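Long-range contacts in geranyltranstransferase (PDB 7LBJ), which probably condenses allylic diphosphates with isopentenyl diphosphate to build trans-polyprenyl chains, as magnesium-dependent enzymes of the FPP/GGPP synthase family do: residues 82-87 against 127-132; 58-63 against 76-81. All blocks are in the same frame, centred on the assembly; numbering follows the deposited sequence.

Contact 1: 82-87 against 127-132; sequences ELIHAY and TRAFGL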
ATOM      1  N   GLU A  82      -6.791  -4.031 -10.123  1.00 13.76           N
ATOM      2  CA  GLU A  82      -6.325  -5.407 -10.290  1.00 13.05           C
ATOM      3  C   GLU A  82      -5.085  -5.672  -9.447  1.00 15.41           C
ATOM      4  O   GLU A  82      -4.923  -6.784  -8.927  1.00 13.02           O
ATOM      5  CB  GLU A  82      -6.045  -5.708 -11.773  1.00 12.91           C
ATOM      6  CG  GLU A  82      -5.778  -7.179 -12.106  1.00 14.20           C
ATOM      7  CD  GLU A  82      -6.993  -8.086 -11.909  1.00 15.59           C
ATOM      8  OE1 GLU A  82      -8.064  -7.594 -11.504  1.00 18.10           O
ATOM      9  OE2 GLU A  82      -6.885  -9.307 -12.164  1.00 19.51           O
ATOM     10  N   LEU A  83      -4.217  -4.652  -9.286  1.00 10.68           N
ATOM     11  CA  LEU A  83      -3.035  -4.797  -8.430  1.00 12.49           C
ATOM     12  C   LEU A  83      -3.412  -4.921  -6.958  1.00 12.39           C
ATOM     13  O   LEU A  83      -2.800  -5.709  -6.222  1.00 10.65           O
ATOM     14  CB  LEU A  83      -2.063  -3.618  -8.644  1.00 12.28           C
ATOM     15  CG  LEU A  83      -1.437  -3.668 -10.044  1.00 12.95           C
ATOM     16  CD1 LEU A  83      -0.748  -2.356 -10.375  1.00 15.53           C
ATOM     17  CD2 LEU A  83      -0.445  -4.835 -10.179  1.00 15.35           C
ATOM     18  N   ILE A  84      -4.404  -4.155  -6.494  1.00 10.37           N
ATOM     19  CA  ILE A  84      -4.853  -4.340  -5.115  1.00 10.82           C
ATOM     20  C   ILE A  84      -5.424  -5.740  -4.944  1.00 13.33           C
ATOM     21  O   ILE A  84      -5.101  -6.455  -3.990  1.00 12.54           O
ATOM     22  CB  ILE A  84      -5.865  -3.253  -4.716  1.00  9.25           C
ATOM     23  CG1 ILE A  84      -5.164  -1.880  -4.672  1.00 11.09           C
ATOM     24  CG2 ILE A  84      -6.498  -3.570  -3.352  1.00 11.15           C
ATOM     25  CD1 ILE A  84      -3.981  -1.823  -3.693  1.00 13.33           C
ATOM     26  N   HIS A  85      -6.260  -6.164  -5.893  1.00 11.32           N
ATOM     27  CA  HIS A  85      -6.846  -7.499  -5.817  1.00 11.02           C
ATOM     28  C   HIS A  85      -5.759  -8.571  -5.797  1.00 13.10           C
ATOM     29  O   HIS A  85      -5.766  -9.478  -4.950  1.00 12.99           O
ATOM     30  CB  HIS A  85      -7.792  -7.700  -7.010  1.00 13.10           C
ATOM     31  CG  HIS A  85      -8.425  -9.057  -7.071  1.00 15.39           C
ATOM     32  ND1 HIS A  85      -9.241  -9.542  -6.073  1.00 16.94           N
ATOM     33  CD2 HIS A  85      -8.381 -10.023  -8.023  1.00 16.54           C
ATOM     34  CE1 HIS A  85      -9.663 -10.752  -6.401  1.00 17.52           C
ATOM     35  NE2 HIS A  85      -9.144 -11.071  -7.574  1.00 19.09           N
ATOM     36  N   ALA A  86      -4.785  -8.454  -6.700  1.00 11.15           N
ATOM     37  CA  ALA A  86      -3.743  -9.467  -6.815  1.00 15.27           C
ATOM     38  C   ALA A  86      -2.916  -9.556  -5.542  1.00 13.48           C
ATOM     39  O   ALA A  86      -2.613 -10.659  -5.071  1.00 13.64           O
ATOM     40  CB  ALA A  86      -2.834  -9.169  -8.015  1.00 14.19           C
ATOM     41  N   TYR A  87      -2.516  -8.404  -4.983  1.00 13.44           N
ATOM     42  CA  TYR A  87      -1.705  -8.441  -3.775  1.00 14.60           C
ATOM     43  C   TYR A  87      -2.484  -9.105  -2.646  1.00 13.53           C
ATOM     44  O   TYR A  87      -1.922  -9.876  -1.862  1.00 14.77           O
ATOM     45  CB  TYR A  87      -1.217  -7.018  -3.388  1.00 11.42           C
ATOM     46  CG  TYR A  87      -1.813  -6.436  -2.101  1.00 11.96           C
ATOM     47  CD1 TYR A  87      -1.513  -6.978  -0.847  1.00 13.33           C
ATOM     48  CD2 TYR A  87      -2.657  -5.332  -2.136  1.00 12.96           C
ATOM     49  CE1 TYR A  87      -2.088  -6.471   0.330  1.00 15.40           C
ATOM     50  CE2 TYR A  87      -3.218  -4.809  -0.955  1.00 13.07           C
ATOM     51  CZ  TYR A  87      -2.926  -5.384   0.257  1.00 14.52           C
ATOM     52  OH  TYR A  87      -3.485  -4.879   1.402  1.00 16.45           O
ATOM     53  N   THR A 127       2.000  -1.056  -3.397  1.00 11.89           N
ATOM     54  CA  THR A 127       2.588   0.256  -3.632  1.00 10.79           C
ATOM     55  C   THR A 127       2.456   0.648  -5.095  1.00 15.23           C
ATOM     56  O   THR A 127       2.166   1.808  -5.410  1.00 12.62           O
ATOM     57  CB  THR A 127       4.056   0.281  -3.209  1.00 11.88           C
ATOM     58  OG1 THR A 127       4.202  -0.340  -1.917  1.00 13.25           O
ATOM     59  CG2 THR A 127       4.568   1.738  -3.161  1.00 12.43           C
ATOM     60  N   ARG A 128       2.620  -0.323  -6.006  1.00 11.63           N
ATOM     61  CA  ARG A 128       2.547   0.010  -7.420  1.00 13.70           C
ATOM     62  C   ARG A 128       1.145   0.435  -7.820  1.00 10.57           C
ATOM     63  O   ARG A 128       0.990   1.268  -8.722  1.00 11.39           O
ATOM     64  CB  ARG A 128       3.021  -1.173  -8.279  1.00 11.82           C
ATOM     65  CG  ARG A 128       3.134  -0.844  -9.762  1.00 14.74           C
ATOM     66  CD  ARG A 128       4.320   0.110 -10.047  1.00 18.38           C
ATOM     67  NE  ARG A 128       4.557   0.266 -11.488  1.00 20.61           N
ATOM     68  CZ  ARG A 128       4.592   1.430 -12.132  1.00 23.73           C
ATOM     69  NH1 ARG A 128       4.446   2.582 -11.492  1.00 19.70           N
ATOM     70  NH2 ARG A 128       4.778   1.438 -13.457  1.00 19.21           N
ATOM     71  N   ALA A 129       0.110  -0.116  -7.175  1.00 10.88           N
ATOM     72  CA  ALA A 129      -1.245   0.341  -7.469  1.00 12.84           C
ATOM     73  C   ALA A 129      -1.381   1.837  -7.198  1.00 11.90           C
ATOM     74  O   ALA A 129      -1.920   2.583  -8.024  1.00 11.49           O
ATOM     75  CB  ALA A 129      -2.266  -0.438  -6.636  1.00 12.26           C
ATOM     76  N   PHE A 130      -0.919   2.296  -6.031  1.00 11.27           N
ATOM     77  CA  PHE A 130      -1.023   3.722  -5.736  1.00 11.07           C
ATOM     78  C   PHE A 130      -0.099   4.545  -6.626  1.00 13.71           C
ATOM     79  O   PHE A 130      -0.467   5.640  -7.070  1.00 15.40           O
ATOM     80  CB  PHE A 130      -0.731   3.970  -4.255  1.00 12.12           C
ATOM     81  CG  PHE A 130      -1.799   3.411  -3.359  1.00 14.72           C
ATOM     82  CD1 PHE A 130      -3.059   3.997  -3.327  1.00 17.63           C
ATOM     83  CD2 PHE A 130      -1.567   2.276  -2.593  1.00 17.15           C
ATOM     84  CE1 PHE A 130      -4.076   3.483  -2.511  1.00 17.92           C
ATOM     85  CE2 PHE A 130      -2.591   1.737  -1.770  1.00 18.73           C
ATOM     86  CZ  PHE A 130      -3.838   2.331  -1.752  1.00 17.23           C
ATOM     87  N   GLY A 131       1.109   4.040  -6.887  1.00 10.84           N
ATOM     88  CA  GLY A 131       2.041   4.783  -7.741  1.00 12.46           C
ATOM     89  C   GLY A 131       1.497   5.007  -9.143  1.00 13.95           C
ATOM     90  O   GLY A 131       1.623   6.098  -9.708  1.00 13.46           O
ATOM     91  N   LEU A 132       0.836   3.996  -9.709  1.00 11.70           N
ATOM     92  CA  LEU A 132       0.288   4.168 -11.053  1.00 12.97           C
ATOM     93  C   LEU A 132      -0.784   5.244 -11.092  1.00 12.84           C
ATOM     94  O   LEU A 132      -0.868   6.004 -12.067  1.00 12.51           O
ATOM     95  CB  LEU A 132      -0.288   2.844 -11.552  1.00 13.76           C
ATOM     96  CG  LEU A 132       0.783   1.884 -12.015  1.00 16.26           C
ATOM     97  CD1 LEU A 132       0.130   0.512 -12.176  1.00 17.93           C
ATOM     98  CD2 LEU A 132       1.313   2.379 -13.355  1.00 15.41           C
TER

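Contact 2: 58-63 against 76-81; sequences LLVYAS and AAAMSV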
ATOM      1  N   LEU A  58     -12.373  -4.693 -15.782  1.00 12.56           N
ATOM      2  CA  LEU A  58     -13.529  -4.606 -16.673  0.53 14.35           C
ATOM      3  C   LEU A  58     -14.569  -3.639 -16.126  1.00 13.87           C
ATOM      4  O   LEU A  58     -15.184  -2.876 -16.879  1.00 14.19           O
ATOM      5  CB  LEU A  58     -14.144  -5.988 -16.880  0.53 15.11           C
ATOM      6  CG  LEU A  58     -13.356  -6.955 -17.760  0.53 16.50           C
ATOM      7  CD1 LEU A  58     -14.080  -8.275 -17.840  0.53 16.21           C
ATOM      8  CD2 LEU A  58     -13.174  -6.353 -19.143  0.53 16.62           C
ATOM      9  N   LEU A  59     -14.773  -3.647 -14.814  1.00 11.58           N
ATOM     10  CA  LEU A  59     -15.711  -2.698 -14.231  1.00 12.35           C
ATOM     11  C   LEU A  59     -15.245  -1.256 -14.431  1.00 13.94           C
ATOM     12  O   LEU A  59     -16.064  -0.371 -14.692  1.00 12.60           O
ATOM     13  CB  LEU A  59     -15.909  -2.994 -12.749  1.00 16.45           C
ATOM     14  CG  LEU A  59     -16.747  -4.240 -12.428  1.00 14.10           C
ATOM     15  CD1 LEU A  59     -16.469  -4.668 -10.986  1.00 17.32           C
ATOM     16  CD2 LEU A  59     -18.260  -3.961 -12.619  1.00 16.41           C
ATOM     17  N   VAL A  60     -13.938  -0.990 -14.288  1.00 12.31           N
ATOM     18  CA  VAL A  60     -13.432   0.363 -14.540  1.00 11.13           C
ATOM     19  C   VAL A  60     -13.707   0.770 -15.982  1.00 14.76           C
ATOM     20  O   VAL A  60     -14.240   1.852 -16.261  1.00 14.42           O
ATOM     21  CB  VAL A  60     -11.923   0.453 -14.217  1.00 11.99           C
ATOM     22  CG1 VAL A  60     -11.369   1.815 -14.655  1.00 11.56           C
ATOM     23  CG2 VAL A  60     -11.674   0.234 -12.710  1.00 11.61           C
ATOM     24  N   TYR A  61     -13.330  -0.086 -16.930  1.00 12.46           N
ATOM     25  CA  TYR A  61     -13.527   0.267 -18.330  1.00 13.61           C
ATOM     26  C   TYR A  61     -15.011   0.401 -18.661  1.00 15.14           C
ATOM     27  O   TYR A  61     -15.410   1.317 -19.391  1.00 15.14           O
ATOM     28  CB  TYR A  61     -12.884  -0.780 -19.224  1.00 14.08           C
ATOM     29  CG  TYR A  61     -11.364  -0.792 -19.243  1.00 14.43           C
ATOM     30  CD1 TYR A  61     -10.636   0.333 -19.651  1.00 15.57           C
ATOM     31  CD2 TYR A  61     -10.662  -1.953 -18.919  1.00 15.01           C
ATOM     32  CE1 TYR A  61      -9.221   0.299 -19.713  1.00 16.28           C
ATOM     33  CE2 TYR A  61      -9.244  -2.001 -18.989  1.00 15.33           C
ATOM     34  CZ  TYR A  61      -8.544  -0.878 -19.375  1.00 17.93           C
ATOM     35  OH  TYR A  61      -7.165  -0.940 -19.442  1.00 14.13           O
ATOM     36  N   ALA A  62     -15.836  -0.519 -18.153  1.00 13.22           N
ATOM     37  CA  ALA A  62     -17.257  -0.530 -18.504  1.00 16.98           C
ATOM     38  C   ALA A  62     -17.961   0.677 -17.910  1.00 15.31           C
ATOM     39  O   ALA A  62     -18.876   1.242 -18.522  1.00 15.84           O
ATOM     40  CB  ALA A  62     -17.927  -1.818 -18.012  1.00 15.24           C
ATOM     41  N   SER A  63     -17.548   1.081 -16.713  1.00 14.35           N
ATOM     42  CA  SER A  63     -18.100   2.284 -16.102  0.56 15.04           C
ATOM     43  C   SER A  63     -17.681   3.522 -16.885  1.00 15.45           C
ATOM     44  O   SER A  63     -18.508   4.395 -17.178  1.00 16.11           O
ATOM     45  CB  SER A  63     -17.647   2.377 -14.643  0.56 13.39           C
ATOM     46  OG  SER A  63     -18.231   3.480 -13.972  0.56 14.36           O
ATOM     47  N   ALA A  76      -4.766   3.483 -15.868  1.00 16.59           N
ATOM     48  CA  ALA A  76      -4.181   3.508 -14.526  1.00 17.05           C
ATOM     49  C   ALA A  76      -5.190   3.049 -13.485  1.00 14.36           C
ATOM     50  O   ALA A  76      -4.859   2.276 -12.576  1.00 15.45           O
ATOM     51  CB  ALA A  76      -3.669   4.913 -14.170  1.00 13.85           C
ATOM     52  N   ALA A  77      -6.427   3.543 -13.578  1.00 13.56           N
ATOM     53  CA  ALA A  77      -7.435   3.112 -12.614  1.00 13.07           C
ATOM     54  C   ALA A  77      -7.683   1.622 -12.736  1.00 13.22           C
ATOM     55  O   ALA A  77      -7.800   0.922 -11.721  1.00 13.18           O
ATOM     56  CB  ALA A  77      -8.747   3.877 -12.809  1.00 16.40           C
ATOM     57  N   ALA A  78      -7.778   1.127 -13.970  1.00 12.81           N
ATOM     58  CA  ALA A  78      -8.048  -0.293 -14.193  1.00 13.03           C
ATOM     59  C   ALA A  78      -6.912  -1.160 -13.671  1.00 13.70           C
ATOM     60  O   ALA A  78      -7.152  -2.187 -13.019  1.00 13.82           O
ATOM     61  CB  ALA A  78      -8.300  -0.559 -15.680  1.00 14.15           C
ATOM     62  N   MET A  79      -5.663  -0.757 -13.914  1.00 12.08           N
ATOM     63  CA  MET A  79      -4.555  -1.518 -13.345  1.00 12.48           C
ATOM     64  C   MET A  79      -4.562  -1.455 -11.822  1.00 13.31           C
ATOM     65  O   MET A  79      -4.285  -2.460 -11.149  1.00 11.79           O
ATOM     66  CB  MET A  79      -3.221  -0.996 -13.888  1.00 13.96           C
ATOM     67  CG  MET A  79      -2.953  -1.396 -15.319  1.00 16.07           C
ATOM     68  SD  MET A  79      -1.247  -0.999 -15.801  1.00 18.21           S
ATOM     69  CE  MET A  79      -1.420   0.757 -16.048  1.00 16.87           C
ATOM     70  N   SER A  80      -4.857  -0.293 -11.253  1.00 12.88           N
ATOM     71  CA  SER A  80      -4.720  -0.158  -9.803  1.00 10.05           C
ATOM     72  C   SER A  80      -5.654  -1.122  -9.071  1.00 12.07           C
ATOM     73  O   SER A  80      -5.272  -1.711  -8.054  1.00  9.82           O
ATOM     74  CB  SER A  80      -4.976   1.288  -9.361  1.00 14.87           C
ATOM     75  OG  SER A  80      -6.366   1.596  -9.365  1.00 15.47           O
ATOM     76  N   VAL A  81      -6.869  -1.336  -9.591  1.00 12.25           N
ATOM     77  CA  VAL A  81      -7.766  -2.193  -8.824  1.00 11.53           C
ATOM     78  C   VAL A  81      -7.361  -3.648  -8.970  1.00 14.46           C
ATOM     79  O   VAL A  81      -7.565  -4.439  -8.036  1.00 12.67           O
ATOM     80  CB  VAL A  81      -9.250  -1.969  -9.195  1.00 10.70           C
ATOM     81  CG1 VAL A  81      -9.680  -0.560  -8.807  1.00 12.55           C
ATOM     82  CG2 VAL A  81      -9.498  -2.226 -10.690  1.00 12.92           C
TER

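Contact 1: 82-87 against 127-132
Leu-83 and Ile-84 both pack on the methyl of Ala-129. Leu-83 CB sits 3.8 Å from Ala-129 CB, and Ile-84 CD1 comes within 3.7 Å of that same CB, so one small side chain is touched by two large neighbours. In Ile-84, CG1 lies anti to the carbonyl carbon, and the second torsion (-59°) then swings CD1 toward the partner helix. The leucine pair is tighter: Leu-83 CD1 meets Leu-132 CD1 at 3.5 Å, shorter than a usual carbon-carbon contact, with the two side chains crossing at about a right angle.

The segments belong to helices 75-92 and 115-134, neighbours in the all-helical polyprenyl synthase fold, whose bundle in this family surrounds the chain-elongation cavity. Here they run antiparallel at 173°, their axes approaching to 8.6 Å, a spacing consistent with alanine at the point of closest CA approach.

Aromatic and polar groups flank these aliphatic contacts. Ile-84 CD1 reaches Phe-130 CE2 obliquely at 4.3 Å, while the Phe-130 ring stacks on Phe-130 of the second subunit. Arg-128 CG touches Leu-83 CD1 at 4.2 Å; its guanidinium has one face over Leu-132 CD2, and NE is hydrogen-bonded to Ala-29 O.

Contact 2: 58-63 against 76-81
Val-60 faces Ala-78 where the two segments come nearest, their CA atoms 5.4 Å apart, and its two methyls divide the partner surface between them. CG1, anti to the backbone N (chi1 173°), lies 3.8 Å from Ala-77 CB and also packs against the backbone at Ala-78. CG2 instead meets Val-81 CG2 at 3.9 Å, one turn further along helix 75-92. Next to this, the methyl of Ala-78 rests over one face of the Tyr-61 ring in a CH-pi contact: its CB is 4.0 Å from the ring centroid and 25° off the normal. The methyl is displaced toward the rim, on the CZ and CE2 side, rather than centred.

The Tyr-61 ring is positioned from outside the pair. Its OH is hydrogen-bonded to Asp-75 OD1, just ahead of 76-81, and the ring stacks with Trp-18 of helix 11-29. Ala-194 of helix 176-201 packs against Val-60. Within 76-81, Ser-80 OG donates to Ala-77 O (2.8 Å), tilted out of the carbonyl plane; Val-81 N reaches that oxygen from the same face, so Ala-77 O takes two donors, and the serine hydroxyl spends its proton within its own helix.

The segments of helices 55-65 and 75-92 are antiparallel at 154°, forming a helical hairpin within the polyprenyl synthase fold. All five touching residues are buried and the direct contacts are apolar or CH-pi, consistent with an interface held mainly by shape fit and dispersion rather than polar pairing.

How the contacts relate
Helix 75-92 is common to both contacts. Contact 2 uses its 76-81 portion against helix 55-65, and contact 1 the next residues, 82-87, against helix 115-134; both segments of contact 2 precede 82-87 in the chain, so the contacts follow one another without nesting. Their centres lie about 12 Å apart, and they touch: Ala-129 CB is 3.6 Å from Ser-80 O, and Leu-132 O is 3.7 Å from Ala-76 CB. Contact 1 adjoins the second subunit, whereas contact 2 lies within one subunit. Helix 75-92 thus ties two antiparallel neighbours into one bundle and runs into an aspartate-rich motif that, as in its relatives, probably binds the magnesium-diphosphate of the allylic substrate.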